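Local structure of HTLV-2 integrase catalytic core domain (Human T-cell leukemia virus 2, 6QBW) at residues Asp13-Lys18 and Ile111-Leu116; Tyr24-Trp29 and Val39-Lys44. The protein forms the catalytic core of a retroviral integrase, binds a metal ion, and probably takes part in inserting viral DNA into the host genome. All coordinates share one frame; numbering follows the deposited sequence.

Interaction 1 of 2, residues Asp13-Lys18 and Ile111-Leu116; sequences DVTHYK and IIKNLL. With CA (calcium ion), chain B.
Lys113 and Tyr17 carry the contact between the first strand of the RNase H-like core, 9-19, and helix 104-122, which packs against the sheet; the two short axes run 10.7 Å apart and nearly parallel. The lysine chain, extended beyond CG, runs past the Tyr17 ring in the opposite direction to it, with CG 3.7 Å from Tyr17 CD1. Its ammonium then reaches the strand and donates two hydrogen bonds. Lys113 NZ meets Thr15 OG1 tip to tip at 2.7 Å. The second bond, from Lys113 NZ to His16 O, is 2.9 Å long, and the donor is tilted 23° from the carbonyl plane. Two bonds to neighbouring strand residues fix the end of this long chain.

Tyr17 CG stands opposite the backbone N (chi1 -176°), which sends the ring across to the helix, where Leu116 covers one face. Leu116 CD1 sits 3.8 Å from the ring centroid, only 10° off the normal, a CH-pi contact over the middle of the face. Tyr17 OH continues to Leu116 CB at 3.4 Å and hydrogen-bonds Asn117 on the same helix.

Farther back along the strand, Asp13 and Val14 O, with Asp70 and three waters, bind a calcium ion, consistent with the active-site metal position of retroviral integrases, where two aspartates bind the metal. Asp13 OD2 is hydrogen-bonded to Asn109 ND2, a further link to helix 104-122. Asp13 OD1 lies 2.6 Å from the calcium.

Interaction 2 of 2, residues Tyr24-Trp29 and Val39-Lys44; sequences YCLHVW and VSCKKK
In the antiparallel beta hairpin of strands 22-31 and 37-42, part of the RNase H-like sheet, the Tyr24 ring meets Cys41 SG obliquely in a sulfur-aromatic contact, the sulfur 4.2 Å from the ring centroid and 41° off its normal, while Lys42 O lies at the ring's edge. Lys43 runs alongside, pointing the same way, and brings its CE to 3.9 Å from Tyr24 CE1. The other flat group is the imidazole of His27. The Lys42 and His27 side chains cross at about a right angle, with Lys42 CG 3.5 Å from His27 ND1, oblique to the ring, and Lys44 O sits at the edge in the ring plane. A bend at chi2 (-70°) turns the end of Lys42 away, leaving its methylene groups to make the contact.

Cys25 with Lys42 and His27 with Ser40 are hydrogen-bonded pairs, each closed by two backbone bonds; Leu26 with Cys41 and Val28 with Val39 are non-hydrogen-bonded pairs. On the face of His27, Ser40 and Lys42 lies helix 47-61, where Ser40 OG bonds Gln56, while Cys25 on the same face rests on Val14. On the opposite face, Leu26, Cys41 and Val39 pack under helices 104-122 and 128-142. There Leu26 CD2 lies 3.9 Å from Cys41 SG, and Val28 CG2 meets Val39 CG2 side by side at 4.1 Å.

How the interactions relate
From the N terminus the chain lays down strand 9-19, turns into strand 22-31, and turns again into strand 37-42; interaction 2 closes this second, short hairpin. Interaction 1 closes a far longer loop, since the chain passes through strands 66-68 and 90-92 and two helices before helix 104-122 comes back to the first strand. Interaction 2 is therefore nested inside interaction 1. The two meet directly in the sheet, where strands 9-19 and 22-31 are neighbours: Leu26 N lies 2.7 Å from Thr15 O, and Val14 packs on His27. Together they tie the three antiparallel strands to helix 104-122, with the calcium site at Asp13.

Interaction 1 of 2, residues Asp13-Lys18 and Ile111-Leu116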
loop_
_atom_site.group_PDB
_atom_site.type_symbol
_atom_site.label_atom_id
_atom_site.label_comp_id
_atom_site.label_asym_id
_atom_site.label_seq_id
_atom_site.Cartn_x
_atom_site.Cartn_y
_atom_site.Cartn_z
ATOM N N ASP A 13 7.828 -16.766 11.987
ATOM C CA ASP A 13 7.848 -16.932 13.434
ATOM C C ASP A 13 6.830 -16.011 14.094
ATOM O O ASP A 13 6.476 -14.971 13.548
ATOM C CB ASP A 13 9.249 -16.633 13.973
ATOM C CG ASP A 13 9.393 -16.942 15.461
ATOM O OD1 ASP A 13 8.826 -17.950 15.950
ATOM O OD2 ASP A 13 10.096 -16.171 16.145
ATOM N N VAL A 14 6.339 -16.413 15.259
ATOM C CA VAL A 14 5.607 -15.503 16.126
ATOM C C VAL A 14 6.438 -15.299 17.388
ATOM O O VAL A 14 6.776 -16.256 18.088
ATOM C CB VAL A 14 4.204 -16.020 16.484
ATOM C CG1 VAL A 14 3.469 -15.004 17.352
ATOM C CG2 VAL A 14 3.413 -16.318 15.215
ATOM N N THR A 15 6.781 -14.044 17.652
ATOM C CA THR A 15 7.577 -13.683 18.811
ATOM C C THR A 15 6.840 -12.615 19.602
ATOM O O THR A 15 6.041 -11.861 19.050
ATOM C CB THR A 15 8.992 -13.189 18.417
ATOM O OG1 THR A 15 9.725 -12.850 19.595
ATOM C CG2 THR A 15 8.944 -11.966 17.503
ATOM N N HIS A 16 7.116 -12.564 20.900
ATOM C CA HIS A 16 6.484 -11.595 21.779
ATOM C C HIS A 16 7.275 -10.297 21.797
ATOM O O HIS A 16 8.502 -10.305 21.686
ATOM C CB HIS A 16 6.338 -12.167 23.190
ATOM C CG HIS A 16 5.432 -13.357 23.255
ATOM N ND1 HIS A 16 4.061 -13.243 23.364
ATOM C CD2 HIS A 16 5.697 -14.685 23.198
ATOM C CE1 HIS A 16 3.521 -14.449 23.384
ATOM N NE2 HIS A 16 4.492 -15.342 23.285
ATOM N N TYR A 17 6.558 -9.185 21.902
ATOM C CA TYR A 17 7.169 -7.874 22.057
ATOM C C TYR A 17 6.417 -7.109 23.133
ATOM O O TYR A 17 5.284 -6.676 22.922
ATOM C CB TYR A 17 7.159 -7.096 20.739
ATOM C CG TYR A 17 7.879 -5.770 20.840
ATOM C CD1 TYR A 17 9.268 -5.718 20.934
ATOM C CD2 TYR A 17 7.173 -4.572 20.859
ATOM C CE1 TYR A 17 9.934 -4.508 21.040
ATOM C CE2 TYR A 17 7.829 -3.357 20.965
ATOM C CZ TYR A 17 9.209 -3.329 21.057
ATOM O OH TYR A 17 9.863 -2.119 21.165
ATOM N N LYS A 18 7.051 -6.960 24.291
ATOM C CA LYS A 18 6.451 -6.259 25.417
ATOM C C LYS A 18 6.535 -4.752 25.174
ATOM O O LYS A 18 7.590 -4.241 24.804
ATOM C CB LYS A 18 7.148 -6.668 26.722
ATOM C CG LYS A 18 6.668 -5.955 27.979
ATOM C CD LYS A 18 7.591 -4.794 28.340
ATOM C CE LYS A 18 7.076 -4.002 29.531
ATOM N NZ LYS A 18 7.801 -2.711 29.651
ATOM N N ILE A 111 16.606 -7.527 14.830
ATOM C CA ILE A 111 16.753 -6.285 14.067
ATOM C C ILE A 111 15.467 -5.471 14.186
ATOM O O ILE A 111 15.504 -4.279 14.518
ATOM C CB ILE A 111 17.063 -6.550 12.577
ATOM C CG1 ILE A 111 18.424 -7.232 12.419
ATOM C CG2 ILE A 111 17.062 -5.255 11.774
ATOM C CD1 ILE A 111 18.616 -7.920 11.082
ATOM N N ILE A 112 14.338 -6.129 13.925
ATOM C CA ILE A 112 13.029 -5.486 13.993
ATOM C C ILE A 112 12.833 -4.824 15.356
ATOM O O ILE A 112 12.483 -3.651 15.425
ATOM C CB ILE A 112 11.875 -6.493 13.729
ATOM C CG1 ILE A 112 11.868 -6.960 12.267
ATOM C CG2 ILE A 112 10.514 -5.884 14.083
ATOM C CD1 ILE A 112 11.504 -5.883 11.263
ATOM N N LYS A 113 13.068 -5.580 16.426
ATOM C CA LYS A 113 12.860 -5.087 17.789
ATOM C C LYS A 113 13.810 -3.958 18.169
ATOM O O LYS A 113 13.425 -3.047 18.905
ATOM C CB LYS A 113 12.976 -6.226 18.800
ATOM C CG LYS A 113 11.830 -7.215 18.703
ATOM C CD LYS A 113 12.020 -8.398 19.631
ATOM C CE LYS A 113 11.108 -9.548 19.234
ATOM N NZ LYS A 113 11.054 -10.594 20.290
ATOM N N ASN A 114 15.042 -4.017 17.670
ATOM C CA ASN A 114 15.996 -2.923 17.869
ATOM C C ASN A 114 15.459 -1.629 17.269
ATOM O O ASN A 114 15.562 -0.572 17.887
ATOM C CB ASN A 114 17.371 -3.258 17.267
ATOM C CG ASN A 114 18.152 -4.265 18.102
ATOM O OD1 ASN A 114 17.846 -4.490 19.273
ATOM N ND2 ASN A 114 19.170 -4.873 17.498
ATOM N N LEU A 115 14.880 -1.719 16.073
ATOM C CA LEU A 115 14.267 -0.561 15.422
ATOM C C LEU A 115 13.002 -0.093 16.142
ATOM O O LEU A 115 12.778 1.107 16.272
ATOM C CB LEU A 115 13.961 -0.860 13.954
ATOM C CG LEU A 115 15.194 -0.862 13.048
ATOM C CD1 LEU A 115 14.972 -1.707 11.804
ATOM C CD2 LEU A 115 15.583 0.559 12.670
ATOM N N LEU A 116 12.178 -1.030 16.605
ATOM C CA LEU A 116 10.988 -0.672 17.380
ATOM C C LEU A 116 11.373 0.091 18.641
ATOM O O LEU A 116 10.816 1.153 18.923
ATOM C CB LEU A 116 10.177 -1.912 17.771
ATOM C CG LEU A 116 9.412 -2.641 16.668
ATOM C CD1 LEU A 116 8.517 -3.722 17.264
ATOM C CD2 LEU A 116 8.591 -1.667 15.839
HETATM CA CA CA B . 7.967 -18.740 18.297
HETATM O O HOH W 1 10.410 -18.102 18.321
HETATM O O HOH W 2 6.162 -19.326 16.756
HETATM O O HOH W 3 6.797 -18.130 20.197
#

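Interaction 2 of 2, residues Tyr24-Trp29 and Val39-Lys44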
loop_
_atom_site.group_PDB
_atom_site.type_symbol
_atom_site.label_atom_id
_atom_site.label_comp_id
_atom_site.label_asym_id
_atom_site.label_seq_id
_atom_site.Cartn_x
_atom_site.Cartn_y
_atom_site.Cartn_z
ATOM N N TYR A 24 2.560 -8.034 22.892
ATOM C CA TYR A 24 1.994 -8.249 21.572
ATOM C C TYR A 24 2.613 -9.488 20.952
ATOM O O TYR A 24 3.651 -9.963 21.397
ATOM C CB TYR A 24 2.239 -7.029 20.682
ATOM C CG TYR A 24 1.497 -5.806 21.161
ATOM C CD1 TYR A 24 0.194 -5.554 20.740
ATOM C CD2 TYR A 24 2.081 -4.917 22.057
ATOM C CE1 TYR A 24 -0.502 -4.445 21.187
ATOM C CE2 TYR A 24 1.393 -3.801 22.506
ATOM C CZ TYR A 24 0.103 -3.572 22.066
ATOM O OH TYR A 24 -0.589 -2.470 22.505
ATOM N N CYS A 25 1.947 -10.020 19.937
ATOM C CA CYS A 25 2.478 -11.131 19.165
ATOM C C CYS A 25 2.911 -10.579 17.821
ATOM O O CYS A 25 2.080 -10.147 17.021
ATOM C CB CYS A 25 1.432 -12.232 18.993
ATOM S SG CYS A 25 1.091 -13.165 20.507
ATOM N N LEU A 26 4.221 -10.551 17.604
ATOM C CA LEU A 26 4.781 -10.156 16.323
ATOM C C LEU A 26 4.853 -11.369 15.420
ATOM O O LEU A 26 5.674 -12.253 15.627
ATOM C CB LEU A 26 6.183 -9.563 16.493
ATOM C CG LEU A 26 6.299 -8.228 17.225
ATOM C CD1 LEU A 26 7.699 -7.671 17.019
ATOM C CD2 LEU A 26 5.249 -7.225 16.758
ATOM N N HIS A 27 3.970 -11.419 14.434
ATOM C CA HIS A 27 4.067 -12.408 13.373
ATOM C C HIS A 27 5.113 -11.879 12.401
ATOM O O HIS A 27 5.019 -10.730 11.957
ATOM C CB HIS A 27 2.712 -12.590 12.682
ATOM C CG HIS A 27 1.685 -13.276 13.528
ATOM N ND1 HIS A 27 1.157 -12.710 14.669
ATOM C CD2 HIS A 27 1.081 -14.482 13.395
ATOM C CE1 HIS A 27 0.277 -13.538 15.205
ATOM N NE2 HIS A 27 0.212 -14.621 14.450
ATOM N N VAL A 28 6.120 -12.694 12.090
ATOM C CA VAL A 28 7.229 -12.252 11.235
ATOM C C VAL A 28 7.470 -13.209 10.072
ATOM O O VAL A 28 7.649 -14.403 10.273
ATOM C CB VAL A 28 8.537 -12.088 12.035
ATOM C CG1 VAL A 28 9.679 -11.656 11.121
ATOM C CG2 VAL A 28 8.332 -11.077 13.148
ATOM N N TRP A 29 7.481 -12.661 8.860
ATOM C CA TRP A 29 7.716 -13.441 7.660
ATOM C C TRP A 29 8.866 -12.828 6.886
ATOM O O TRP A 29 8.773 -11.682 6.448
ATOM C CB TRP A 29 6.451 -13.470 6.803
ATOM C CG TRP A 29 5.317 -14.159 7.485
ATOM C CD1 TRP A 29 4.296 -13.574 8.178
ATOM C CD2 TRP A 29 5.100 -15.570 7.565
ATOM N NE1 TRP A 29 3.447 -14.536 8.676
ATOM C CE2 TRP A 29 3.919 -15.771 8.312
ATOM C CE3 TRP A 29 5.788 -16.685 7.074
ATOM C CZ2 TRP A 29 3.412 -17.042 8.581
ATOM C CZ3 TRP A 29 5.286 -17.949 7.343
ATOM C CH2 TRP A 29 4.108 -18.118 8.090
ATOM N N VAL A 39 5.957 -7.787 8.802
ATOM C CA VAL A 39 5.695 -7.898 10.248
ATOM C C VAL A 39 4.288 -7.396 10.549
ATOM O O VAL A 39 3.892 -6.335 10.069
ATOM C CB VAL A 39 6.711 -7.075 11.089
ATOM C CG1 VAL A 39 6.345 -7.089 12.565
ATOM C CG2 VAL A 39 8.121 -7.608 10.896
ATOM N N SER A 40 3.544 -8.159 11.344
ATOM C CA SER A 40 2.222 -7.744 11.800
ATOM C C SER A 40 2.164 -7.812 13.316
ATOM O O SER A 40 2.561 -8.812 13.912
ATOM C CB SER A 40 1.137 -8.651 11.217
ATOM O OG SER A 40 1.259 -8.780 9.811
ATOM N N CYS A 41 1.665 -6.748 13.936
ATOM C CA CYS A 41 1.438 -6.737 15.373
ATOM C C CYS A 41 0.039 -7.266 15.654
ATOM O O CYS A 41 -0.930 -6.787 15.069
ATOM C CB CYS A 41 1.569 -5.324 15.919
ATOM S SG CYS A 41 1.975 -5.267 17.677
ATOM N N LYS A 42 -0.067 -8.252 16.542
ATOM C CA LYS A 42 -1.356 -8.866 16.869
ATOM C C LYS A 42 -1.543 -8.995 18.381
ATOM O O LYS A 42 -0.586 -9.238 19.115
ATOM C CB LYS A 42 -1.466 -10.251 16.228
ATOM C CG LYS A 42 -1.308 -10.272 14.720
ATOM C CD LYS A 42 -2.495 -9.631 14.030
ATOM C CE LYS A 42 -2.371 -9.761 12.523
ATOM N NZ LYS A 42 -3.445 -9.023 11.809
ATOM N N LYS A 43 -2.782 -8.833 18.835
ATOM C CA LYS A 43 -3.117 -9.035 20.238
ATOM C C LYS A 43 -3.064 -10.521 20.561
ATOM O O LYS A 43 -2.486 -10.916 21.571
ATOM C CB LYS A 43 -4.507 -8.482 20.550
ATOM C CG LYS A 43 -4.628 -6.971 20.410
ATOM C CD LYS A 43 -4.048 -6.234 21.611
ATOM C CE LYS A 43 -4.396 -4.751 21.590
ATOM N NZ LYS A 43 -4.308 -4.139 22.946
ATOM N N LYS A 44 -3.655 -11.337 19.690
ATOM C CA LYS A 44 -3.705 -12.788 19.884
ATOM C C LYS A 44 -2.822 -13.539 18.880
ATOM O O LYS A 44 -2.114 -12.925 18.069
ATOM C CB LYS A 44 -5.157 -13.268 19.814
ATOM C CG LYS A 44 -5.967 -12.865 21.040
ATOM C CD LYS A 44 -7.447 -13.219 20.936
ATOM C CE LYS A 44 -8.131 -12.577 19.731
ATOM N NZ LYS A 44 -7.764 -11.146 19.506
#